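Local coordinates for putative hemin ABC transport system, membrane protein (Burkholderia cenocepacia J2315, PDB 5B57) that probably forms the membrane-spanning subunit of a heme-importing ABC transporter, moving its substrate across the cell membrane, at residues Val139-Ile153 with Ala168-Ala181; Ser228-Ala240 with Gly299-Ile311. All coordinates share one frame; numbering follows the deposited sequence. Where two conformers were deposited one is given.

Interaction 1 (Val139-Ile153 with Ala168-Ala181)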
loop_
_atom_site.group_PDB
_atom_site.type_symbol
_atom_site.label_atom_id
_atom_site.label_comp_id
_atom_site.label_asym_id
_atom_site.label_seq_id
_atom_site.Cartn_x
_atom_site.Cartn_y
_atom_site.Cartn_z
ATOM N N VAL A 139 -11.468 13.087 -0.199
ATOM C CA VAL A 139 -11.453 14.218 -1.126
ATOM C C VAL A 139 -11.005 15.488 -0.414
ATOM O O VAL A 139 -10.192 16.261 -0.933
ATOM C CB VAL A 139 -12.843 14.390 -1.768
ATOM C CG1 VAL A 139 -12.827 15.535 -2.769
ATOM C CG2 VAL A 139 -13.280 13.093 -2.429
ATOM N N GLY A 140 -11.536 15.719 0.781
ATOM C CA GLY A 140 -11.223 16.877 1.589
ATOM C C GLY A 140 -12.489 17.381 2.237
ATOM O O GLY A 140 -12.459 18.094 3.234
ATOM N N VAL A 141 -13.620 16.925 1.705
ATOM C CA VAL A 141 -14.874 17.643 1.886
ATOM C C VAL A 141 -15.378 17.539 3.325
ATOM O O VAL A 141 -15.886 18.519 3.879
ATOM C CB VAL A 141 -15.910 17.138 0.863
ATOM C CG1 VAL A 141 -16.144 15.660 1.037
ATOM C CG2 VAL A 141 -17.177 17.882 0.987
ATOM N N SER A 142 -15.231 16.360 3.958
ATOM C CA SER A 142 -15.721 16.173 5.327
ATOM C C SER A 142 -15.094 17.178 6.285
ATOM O O SER A 142 -15.791 17.798 7.096
ATOM C CB SER A 142 -15.425 14.755 5.818
ATOM O OG SER A 142 -15.893 13.772 4.919
ATOM N N SER A 143 -13.767 17.340 6.195
ATOM C CA SER A 143 -13.033 18.275 7.038
ATOM C C SER A 143 -13.529 19.695 6.871
ATOM O O SER A 143 -13.718 20.422 7.856
ATOM C CB SER A 143 -11.560 18.234 6.688
ATOM O OG SER A 143 -11.104 16.913 6.656
ATOM N N GLY A 144 -13.657 20.139 5.626
ATOM C CA GLY A 144 -14.120 21.498 5.397
ATOM C C GLY A 144 -15.514 21.735 5.943
ATOM O O GLY A 144 -15.816 22.822 6.453
ATOM N N ALA A 145 -16.391 20.732 5.813
ATOM C CA ALA A 145 -17.700 20.825 6.439
ATOM C C ALA A 145 -17.539 21.095 7.931
ATOM O O ALA A 145 -18.053 22.097 8.455
ATOM C CB ALA A 145 -18.497 19.547 6.173
ATOM N N ALA A 146 -16.747 20.251 8.606
ATOM C CA ALA A 146 -16.500 20.409 10.030
ATOM C C ALA A 146 -15.755 21.694 10.356
ATOM O O ALA A 146 -15.974 22.272 11.431
ATOM C CB ALA A 146 -15.738 19.205 10.551
ATOM N N LEU A 147 -14.884 22.179 9.467
ATOM C CA LEU A 147 -14.313 23.506 9.716
ATOM C C LEU A 147 -15.381 24.588 9.590
ATOM O O LEU A 147 -15.543 25.418 10.489
ATOM C CB LEU A 147 -13.142 23.809 8.778
ATOM C CG LEU A 147 -12.433 25.155 9.036
ATOM C CD1 LEU A 147 -11.947 25.288 10.483
ATOM C CD2 LEU A 147 -11.274 25.372 8.075
ATOM N N GLY A 148 -16.131 24.582 8.483
ATOM C CA GLY A 148 -17.128 25.620 8.271
ATOM C C GLY A 148 -18.253 25.569 9.286
ATOM O O GLY A 148 -18.745 26.606 9.739
ATOM N N ALA A 149 -18.672 24.359 9.656
ATOM C CA ALA A 149 -19.680 24.207 10.698
ATOM C C ALA A 149 -19.195 24.763 12.041
ATOM O O ALA A 149 -19.972 25.379 12.776
ATOM C CB ALA A 149 -20.071 22.737 10.829
ATOM N N THR A 150 -17.921 24.554 12.383
ATOM C CA THR A 150 -17.447 25.024 13.676
ATOM C C THR A 150 -17.109 26.510 13.636
ATOM O O THR A 150 -17.357 27.234 14.613
ATOM C CB THR A 150 -16.237 24.203 14.118
ATOM O OG1 THR A 150 -16.624 22.839 14.203
ATOM C CG2 THR A 150 -15.763 24.623 15.508
ATOM N N THR A 151 -16.542 26.983 12.518
ATOM C CA THR A 151 -16.315 28.416 12.349
ATOM C C THR A 151 -17.586 29.212 12.631
ATOM O O THR A 151 -17.543 30.260 13.285
ATOM C CB THR A 151 -15.816 28.706 10.939
ATOM O OG1 THR A 151 -14.568 28.035 10.729
ATOM C CG2 THR A 151 -15.630 30.184 10.746
ATOM N N LEU A 152 -18.734 28.703 12.170
ATOM C CA LEU A 152 -19.995 29.413 12.343
ATOM C C LEU A 152 -20.561 29.252 13.747
ATOM O O LEU A 152 -21.037 30.230 14.333
ATOM C CB LEU A 152 -21.034 28.945 11.320
ATOM C CG LEU A 152 -22.400 29.641 11.558
ATOM C CD1 LEU A 152 -22.344 31.114 11.294
ATOM C CD2 LEU A 152 -23.517 29.068 10.748
ATOM N N ILE A 153 -20.557 28.036 14.294
ATOM C CA ILE A 153 -21.140 27.835 15.623
ATOM C C ILE A 153 -20.401 28.674 16.666
ATOM O O ILE A 153 -21.019 29.225 17.584
ATOM C CB ILE A 153 -21.151 26.336 15.988
ATOM C CG1 ILE A 153 -22.025 25.519 15.032
ATOM C CG2 ILE A 153 -21.548 26.111 17.450
ATOM C CD1 ILE A 153 -22.129 24.065 15.428
ATOM N N ALA A 168 -28.098 28.987 7.851
ATOM C CA ALA A 168 -26.712 29.413 8.028
ATOM C C ALA A 168 -25.774 28.236 8.288
ATOM O O ALA A 168 -24.666 28.200 7.748
ATOM C CB ALA A 168 -26.609 30.418 9.179
ATOM N N LEU A 169 -26.192 27.253 9.098
ATOM C CA LEU A 169 -25.273 26.159 9.415
ATOM C C LEU A 169 -24.944 25.309 8.183
ATOM O O LEU A 169 -23.760 25.246 7.799
ATOM C CB LEU A 169 -25.809 25.345 10.589
ATOM C CG LEU A 169 -24.800 24.327 11.126
ATOM C CD1 LEU A 169 -23.386 24.847 11.161
ATOM C CD2 LEU A 169 -25.216 24.054 12.529
ATOM N N PRO A 170 -25.914 24.678 7.491
ATOM C CA PRO A 170 -25.536 23.849 6.328
ATOM C C PRO A 170 -24.796 24.609 5.242
ATOM O O PRO A 170 -23.909 24.039 4.595
ATOM C CB PRO A 170 -26.884 23.324 5.819
ATOM C CG PRO A 170 -27.849 24.350 6.245
ATOM C CD PRO A 170 -27.381 24.783 7.609
ATOM N N VAL A 171 -25.125 25.880 5.017
ATOM C CA VAL A 171 -24.439 26.655 3.984
ATOM C C VAL A 171 -22.976 26.875 4.354
ATOM O O VAL A 171 -22.096 26.830 3.488
ATOM C CB VAL A 171 -25.188 27.979 3.725
ATOM C CG1 VAL A 171 -24.390 28.904 2.832
ATOM C CG2 VAL A 171 -26.531 27.691 3.092
ATOM N N ALA A 172 -22.684 27.086 5.641
ATOM C CA ALA A 172 -21.289 27.222 6.067
ATOM C C ALA A 172 -20.529 25.922 5.860
ATOM O O ALA A 172 -19.447 25.920 5.274
ATOM C CB ALA A 172 -21.215 27.654 7.530
ATOM N N ALA A 173 -21.089 24.799 6.334
ATOM C CA ALA A 173 -20.451 23.491 6.162
ATOM C C ALA A 173 -20.217 23.180 4.688
ATOM O O ALA A 173 -19.194 22.579 4.322
ATOM C CB ALA A 173 -21.317 22.404 6.815
ATOM N N PHE A 174 -21.143 23.605 3.830
ATOM C CA PHE A 174 -21.023 23.301 2.418
ATOM C C PHE A 174 -19.918 24.131 1.776
ATOM O O PHE A 174 -19.163 23.621 0.939
ATOM C CB PHE A 174 -22.374 23.529 1.741
ATOM C CG PHE A 174 -22.449 22.991 0.347
ATOM C CD1 PHE A 174 -22.336 21.633 0.105
ATOM C CD2 PHE A 174 -22.656 23.845 -0.734
ATOM C CE1 PHE A 174 -22.417 21.135 -1.203
ATOM C CE2 PHE A 174 -22.744 23.348 -2.060
ATOM C CZ PHE A 174 -22.624 22.002 -2.293
ATOM N N ALA A 175 -19.795 25.408 2.158
ATOM C CA ALA A 175 -18.729 26.235 1.601
ATOM C C ALA A 175 -17.362 25.747 2.062
ATOM O O ALA A 175 -16.457 25.549 1.246
ATOM C CB ALA A 175 -18.928 27.690 1.989
ATOM N N GLY A 176 -17.202 25.514 3.360
ATOM C CA GLY A 176 -15.952 24.964 3.846
ATOM C C GLY A 176 -15.645 23.608 3.237
ATOM O O GLY A 176 -14.493 23.312 2.889
ATOM N N GLY A 177 -16.675 22.769 3.096
ATOM C CA GLY A 177 -16.470 21.453 2.515
ATOM C C GLY A 177 -15.873 21.544 1.130
ATOM O O GLY A 177 -14.874 20.891 0.819
ATOM N N LEU A 178 -16.450 22.395 0.293
ATOM C CA LEU A 178 -15.953 22.514 -1.062
ATOM C C LEU A 178 -14.622 23.250 -1.104
ATOM O O LEU A 178 -13.732 22.878 -1.880
ATOM C CB LEU A 178 -16.996 23.206 -1.927
ATOM C CG LEU A 178 -18.248 22.360 -2.007
ATOM C CD1 LEU A 178 -19.283 23.113 -2.764
ATOM C CD2 LEU A 178 -17.901 21.078 -2.713
ATOM N N ALA A 179 -14.461 24.293 -0.286
ATOM C CA ALA A 179 -13.222 25.061 -0.328
ATOM C C ALA A 179 -12.024 24.188 0.030
ATOM O O ALA A 179 -10.998 24.211 -0.667
ATOM C CB ALA A 179 -13.301 26.270 0.600
ATOM N N VAL A 180 -12.127 23.397 1.105
ATOM C CA VAL A 180 -10.935 22.633 1.455
ATOM C C VAL A 180 -10.811 21.416 0.538
ATOM O O VAL A 180 -9.700 20.958 0.265
ATOM C CB VAL A 180 -10.882 22.241 2.948
ATOM C CG1 VAL A 180 -11.463 23.329 3.864
ATOM C CG2 VAL A 180 -11.563 20.955 3.163
ATOM N N ALA A 181 -11.930 20.901 0.014
ATOM C CA ALA A 181 -11.846 19.886 -1.034
ATOM C C ALA A 181 -11.216 20.454 -2.293
ATOM O O ALA A 181 -10.518 19.731 -3.002
ATOM C CB ALA A 181 -13.223 19.317 -1.341
#
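Gly-140, Gly-144 and Gly-148 form a GxxxGxxxG motif that meets a second row of small residues, Ala-173, Gly-177 and Ala-181, with Gly-176 and Ala-172 beside it. The two helical segments run roughly antiparallel, at 138°. With so little side chain between them, their axes come within 6.2 Å. Backbone lies on backbone: Gly-144 CA is 3.7 Å from Gly-177 CA. No hydrogen bond spans the pair. Instead CA-H groups face carbonyl oxygens in both directions. Val-141 CA approaches Gly-177 O at 3.4 Å, and Gly-176 CA approaches Gly-144 O at a similar range. Ala-145 and Ala-173 exchange the same kind of contact.

Larger side chains close the two ends. Val-180 lays CG1 over Gly-144 CA at 3.6 Å, where the glycine has no side chain of its own. At the far end Leu-152 extends away from its own backbone N (chi1 177°). This swings CD2 across the first turn of 168-181, where it meets Ala-168 CB at 3.7 Å. Its own CB rests on Ala-172 CB at 4.0 Å. Leu-169 sends CD1 back the other way, to Ala-149 CB at 3.9 Å, and Ile-153 crosses it obliquely.

Three more helices pack around the pair. Helix 223-234 touches Ala-149 through Trp-232, and helix 283-305 meets Val-141 through Val-298 and Ala-173 through Ser-303. Helix 196-220 lies against Leu-147 and Thr-150 of the first segment.

Interaction 2 (Ser228-Ala240 with Gly299-Ile311)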
loop_
_atom_site.group_PDB
_atom_site.type_symbol
_atom_site.label_atom_id
_atom_site.label_comp_id
_atom_site.label_asym_id
_atom_site.label_seq_id
_atom_site.Cartn_x
_atom_site.Cartn_y
_atom_site.Cartn_z
ATOM N N SER A 228 -23.507 22.044 20.404
ATOM C CA SER A 228 -23.758 21.920 18.969
ATOM C C SER A 228 -22.668 21.094 18.265
ATOM O O SER A 228 -22.949 20.054 17.656
ATOM C CB SER A 228 -23.853 23.312 18.361
ATOM O OG SER A 228 -25.017 23.955 18.831
ATOM N N LEU A 229 -21.421 21.565 18.328
ATOM C CA LEU A 229 -20.275 20.849 17.797
ATOM C C LEU A 229 -20.320 19.354 18.061
ATOM O O LEU A 229 -20.237 18.545 17.125
ATOM C CB LEU A 229 -19.009 21.429 18.413
ATOM C CG LEU A 229 -18.806 22.865 18.007
ATOM C CD1 LEU A 229 -17.486 23.291 18.608
ATOM C CD2 LEU A 229 -18.855 22.955 16.469
ATOM N N THR A 230 -20.426 18.944 19.330
ATOM C CA THR A 230 -20.395 17.503 19.562
ATOM C C THR A 230 -21.638 16.833 18.992
ATOM O O THR A 230 -21.543 15.730 18.450
ATOM C CB THR A 230 -20.225 17.159 21.044
ATOM O OG1 THR A 230 -21.493 17.212 21.686
ATOM C CG2 THR A 230 -19.297 18.114 21.730
ATOM N N PHE A 231 -22.809 17.471 19.083
ATOM C CA PHE A 231 -23.999 16.849 18.495
ATOM C C PHE A 231 -23.848 16.702 16.986
ATOM O O PHE A 231 -24.070 15.618 16.426
ATOM C CB PHE A 231 -25.255 17.653 18.832
ATOM C CG PHE A 231 -26.341 17.511 17.799
ATOM C CD1 PHE A 231 -27.216 16.417 17.846
ATOM C CD2 PHE A 231 -26.470 18.453 16.761
ATOM C CE1 PHE A 231 -28.204 16.271 16.897
ATOM C CE2 PHE A 231 -27.448 18.303 15.791
ATOM C CZ PHE A 231 -28.330 17.205 15.861
ATOM N N TRP A 232 -23.489 17.798 16.307
ATOM C CA TRP A 232 -23.252 17.757 14.866
ATOM C C TRP A 232 -22.165 16.750 14.518
ATOM O O TRP A 232 -22.238 16.092 13.481
ATOM C CB TRP A 232 -22.888 19.162 14.383
ATOM C CG TRP A 232 -22.685 19.330 12.909
ATOM C CD1 TRP A 232 -23.622 19.717 11.987
ATOM C CD2 TRP A 232 -21.456 19.169 12.179
ATOM N NE1 TRP A 232 -23.052 19.790 10.721
ATOM C CE2 TRP A 232 -21.729 19.458 10.822
ATOM C CE3 TRP A 232 -20.159 18.804 12.541
ATOM C CZ2 TRP A 232 -20.772 19.389 9.857
ATOM C CZ3 TRP A 232 -19.226 18.742 11.582
ATOM C CH2 TRP A 232 -19.530 19.023 10.250
ATOM N N SER A 233 -21.164 16.598 15.386
ATOM C CA SER A 233 -20.041 15.701 15.130
ATOM C C SER A 233 -20.348 14.243 15.443
ATOM O O SER A 233 -19.561 13.363 15.068
ATOM C CB SER A 233 -18.806 16.132 15.933
ATOM O OG SER A 233 -18.801 15.582 17.249
ATOM N N LEU A 234 -21.445 13.954 16.120
ATOM C CA LEU A 234 -21.855 12.574 16.261
ATOM C C LEU A 234 -22.784 12.140 15.123
ATOM O O LEU A 234 -23.098 10.944 15.007
ATOM C CB LEU A 234 -22.507 12.368 17.631
ATOM C CG LEU A 234 -21.660 12.657 18.879
ATOM C CD1 LEU A 234 -22.451 12.529 20.186
ATOM C CD2 LEU A 234 -20.404 11.795 18.934
ATOM N N GLY A 235 -23.193 13.068 14.246
ATOM C CA GLY A 235 -24.115 12.718 13.172
ATOM C C GLY A 235 -25.566 12.527 13.599
ATOM O O GLY A 235 -25.870 11.711 14.476
ATOM N N SER A 236 -26.485 13.258 12.990
ATOM C CA SER A 236 -27.883 13.142 13.368
ATOM C C SER A 236 -28.721 13.499 12.157
ATOM O O SER A 236 -28.361 14.399 11.392
ATOM C CB SER A 236 -28.203 14.060 14.553
ATOM O OG SER A 236 -29.574 14.111 14.908
ATOM N N LEU A 237 -29.817 12.779 11.961
ATOM C CA LEU A 237 -30.795 13.229 10.978
ATOM C C LEU A 237 -31.864 14.148 11.585
ATOM O O LEU A 237 -32.818 14.511 10.882
ATOM C CB LEU A 237 -31.461 12.027 10.296
ATOM C CG LEU A 237 -30.460 11.067 9.688
ATOM C CD1 LEU A 237 -31.140 9.803 9.235
ATOM C CD2 LEU A 237 -29.770 11.744 8.527
ATOM N N GLY A 238 -31.713 14.544 12.856
ATOM C CA GLY A 238 -32.737 15.277 13.573
ATOM C C GLY A 238 -32.899 16.728 13.152
ATOM O O GLY A 238 -33.839 17.377 13.616
ATOM N N GLY A 239 -32.017 17.248 12.301
ATOM C CA GLY A 239 -32.165 18.567 11.719
ATOM C C GLY A 239 -32.896 18.585 10.389
ATOM O O GLY A 239 -32.956 19.643 9.750
ATOM N N ALA A 240 -33.476 17.462 9.973
ATOM C CA ALA A 240 -34.013 17.315 8.626
ATOM C C ALA A 240 -35.299 18.117 8.483
ATOM O O ALA A 240 -36.314 17.772 9.096
ATOM C CB ALA A 240 -34.257 15.833 8.337
ATOM N N GLY A 299 -20.467 16.854 0.276
ATOM C CA GLY A 299 -20.499 18.158 0.927
ATOM C C GLY A 299 -21.911 18.583 1.272
ATOM O O GLY A 299 -22.164 19.128 2.344
ATOM N N ALA A 300 -22.852 18.333 0.363
ATOM C CA ALA A 300 -24.252 18.569 0.664
ATOM C C ALA A 300 -24.715 17.752 1.858
ATOM O O ALA A 300 -25.520 18.239 2.655
ATOM C CB ALA A 300 -25.106 18.248 -0.557
ATOM N N LEU A 301 -24.215 16.526 2.016
ATOM C CA LEU A 301 -24.792 15.614 3.006
ATOM C C LEU A 301 -24.250 15.867 4.402
ATOM O O LEU A 301 -25.014 15.941 5.370
ATOM C CB LEU A 301 -24.525 14.172 2.603
ATOM C CG LEU A 301 -25.396 13.803 1.421
ATOM C CD1 LEU A 301 -24.958 12.483 0.773
ATOM C CD2 LEU A 301 -26.819 13.750 1.933
ATOM N N VAL A 302 -22.927 15.957 4.526
ATOM C CA VAL A 302 -22.320 16.304 5.801
ATOM C C VAL A 302 -22.890 17.615 6.305
ATOM O O VAL A 302 -22.964 17.830 7.513
ATOM C CB VAL A 302 -20.790 16.359 5.648
ATOM C CG1 VAL A 302 -20.115 16.379 6.997
ATOM C CG2 VAL A 302 -20.328 15.160 4.890
ATOM N N SER A 303 -23.343 18.489 5.393
ATOM C CA SER A 303 -23.823 19.817 5.772
ATOM C C SER A 303 -25.036 19.752 6.668
ATOM O O SER A 303 -25.258 20.661 7.481
ATOM C CB SER A 303 -24.181 20.640 4.538
ATOM O OG SER A 303 -23.016 21.228 3.981
ATOM N N CYS A 304 -25.839 18.710 6.542
ATOM C CA CYS A 304 -27.058 18.665 7.310
ATOM C C CYS A 304 -27.251 17.350 8.033
ATOM O O CYS A 304 -28.294 17.159 8.670
ATOM C CB CYS A 304 -28.244 18.941 6.399
ATOM S SG CYS A 304 -28.272 17.771 5.077
ATOM N N ALA A 305 -26.279 16.445 7.973
ATOM C CA ALA A 305 -26.316 15.227 8.765
ATOM C C ALA A 305 -25.187 15.105 9.768
ATOM O O ALA A 305 -25.333 14.352 10.739
ATOM C CB ALA A 305 -26.275 13.987 7.859
ATOM N N GLY A 306 -24.068 15.792 9.558
ATOM C CA GLY A 306 -22.937 15.682 10.449
ATOM C C GLY A 306 -22.002 14.584 9.996
ATOM O O GLY A 306 -21.951 14.270 8.813
ATOM N N ILE A 307 -21.268 13.972 10.915
ATOM C CA ILE A 307 -20.267 12.989 10.518
ATOM C C ILE A 307 -20.866 11.589 10.641
ATOM O O ILE A 307 -21.215 11.135 11.737
ATOM C CB ILE A 307 -18.976 13.116 11.348
ATOM C CG1 ILE A 307 -18.404 14.530 11.291
ATOM C CG2 ILE A 307 -17.954 12.223 10.774
ATOM C CD1 ILE A 307 -17.709 14.867 9.971
ATOM N N ILE A 308 -21.006 10.927 9.507
ATOM C CA ILE A 308 -21.413 9.534 9.435
ATOM C C ILE A 308 -20.603 9.120 8.241
ATOM O O ILE A 308 -20.685 9.826 7.241
ATOM C CB ILE A 308 -22.927 9.385 9.181
ATOM C CG1 ILE A 308 -23.769 10.249 10.135
ATOM C CG2 ILE A 308 -23.330 7.953 9.289
ATOM C CD1 ILE A 308 -24.797 11.129 9.426
ATOM N N GLY A 309 -19.828 8.036 8.263
ATOM C CA GLY A 309 -19.830 6.991 9.256
ATOM C C GLY A 309 -19.946 5.617 8.568
ATOM O O GLY A 309 -21.010 5.016 8.610
ATOM N N PHE A 310 -18.902 5.141 7.889
ATOM C CA PHE A 310 -18.794 3.740 7.423
ATOM C C PHE A 310 -19.687 3.266 6.277
ATOM O O PHE A 310 -19.400 2.207 5.721
ATOM C CB PHE A 310 -19.029 2.743 8.572
ATOM C CG PHE A 310 -17.933 2.726 9.569
ATOM C CD1 PHE A 310 -16.835 1.896 9.382
ATOM C CD2 PHE A 310 -17.965 3.586 10.678
ATOM C CE1 PHE A 310 -15.787 1.905 10.284
ATOM C CE2 PHE A 310 -16.915 3.602 11.595
ATOM C CZ PHE A 310 -15.820 2.757 11.397
ATOM N N ILE A 311 -20.783 3.957 5.939
ATOM C CA ILE A 311 -21.667 3.418 4.896
ATOM C C ILE A 311 -20.937 3.344 3.559
ATOM O O ILE A 311 -20.967 2.314 2.885
ATOM C CB ILE A 311 -22.978 4.229 4.771
ATOM C CG1 ILE A 311 -24.021 3.730 5.751
ATOM C CG2 ILE A 311 -23.629 4.049 3.371
ATOM C CD1 ILE A 311 -23.738 4.105 7.086
HETATM O O HOH W 1 -19.748 10.285 14.023
#
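Trp-232 has CG anti to its backbone N (chi1 -177°), and chi2 of 93° turns the indole to lie over Gly-306. The ring was modelled in two conformers, so its contacts are described for one of them and carry some doubt. In that conformer Gly-306 CA sits above the five-membered ring, 4.0 Å from its centroid, as a CH-pi contact. The benzo part of the same ring reaches the preceding helix turn, with CZ2 4.2 Å from Val-302 CG1, and CZ3 approaches Ile-307 CG1 obliquely.

Gly-235 and Gly-306 each follow a helix end with positive phi, and their CA atoms meet at 4.2 Å. The stronger of the two direct hydrogen bonds lies next to them: Ser-236 N donates to Ala-305 O at 2.8 Å, with an N-H...O angle of 154°. Ile-307 N makes only a weak bond to Trp-232 O, at 3.5 Å. A water donates to both Ile-307 O (2.8 Å) and Ser-233 O, bridging the segments. Ile-308 packs CG1 on Gly-235 CA, and Leu-237 brings CD2 to Ala-305 CB at 4.2 Å.

Leu-234 and Gly-235 also bond through their backbones to Gly-361 and Leu-360. Leu-234 packs on Gly-215 of the second subunit.

The polar links across this contact thus run through backbone groups and one water. They serve peptide groups where two helices end, while the indole and aliphatic groups supply apolar packing around them.

In the fold
The two interactions adjoin, with centres about 12 Å apart, and follow one another along the chain. Helix 168-188 meets helix 283-305 where Ser-303 OG lies 3.0 Å from Pro-170 O, a probable hydrogen bond. Phe-174 also packs there, on Ala-300. Elsewhere, Thr-150 of interaction 1 packs on Leu-229 of interaction 2, where helix 141-154 meets helix 223-234. Residues 228-240 also reach the second subunit, another copy of this protein, where Thr-230 packs on Leu-226 of that chain. The bound decyl maltoside detergent is about 11 Å from the side chain of Cys-304 in interaction 2.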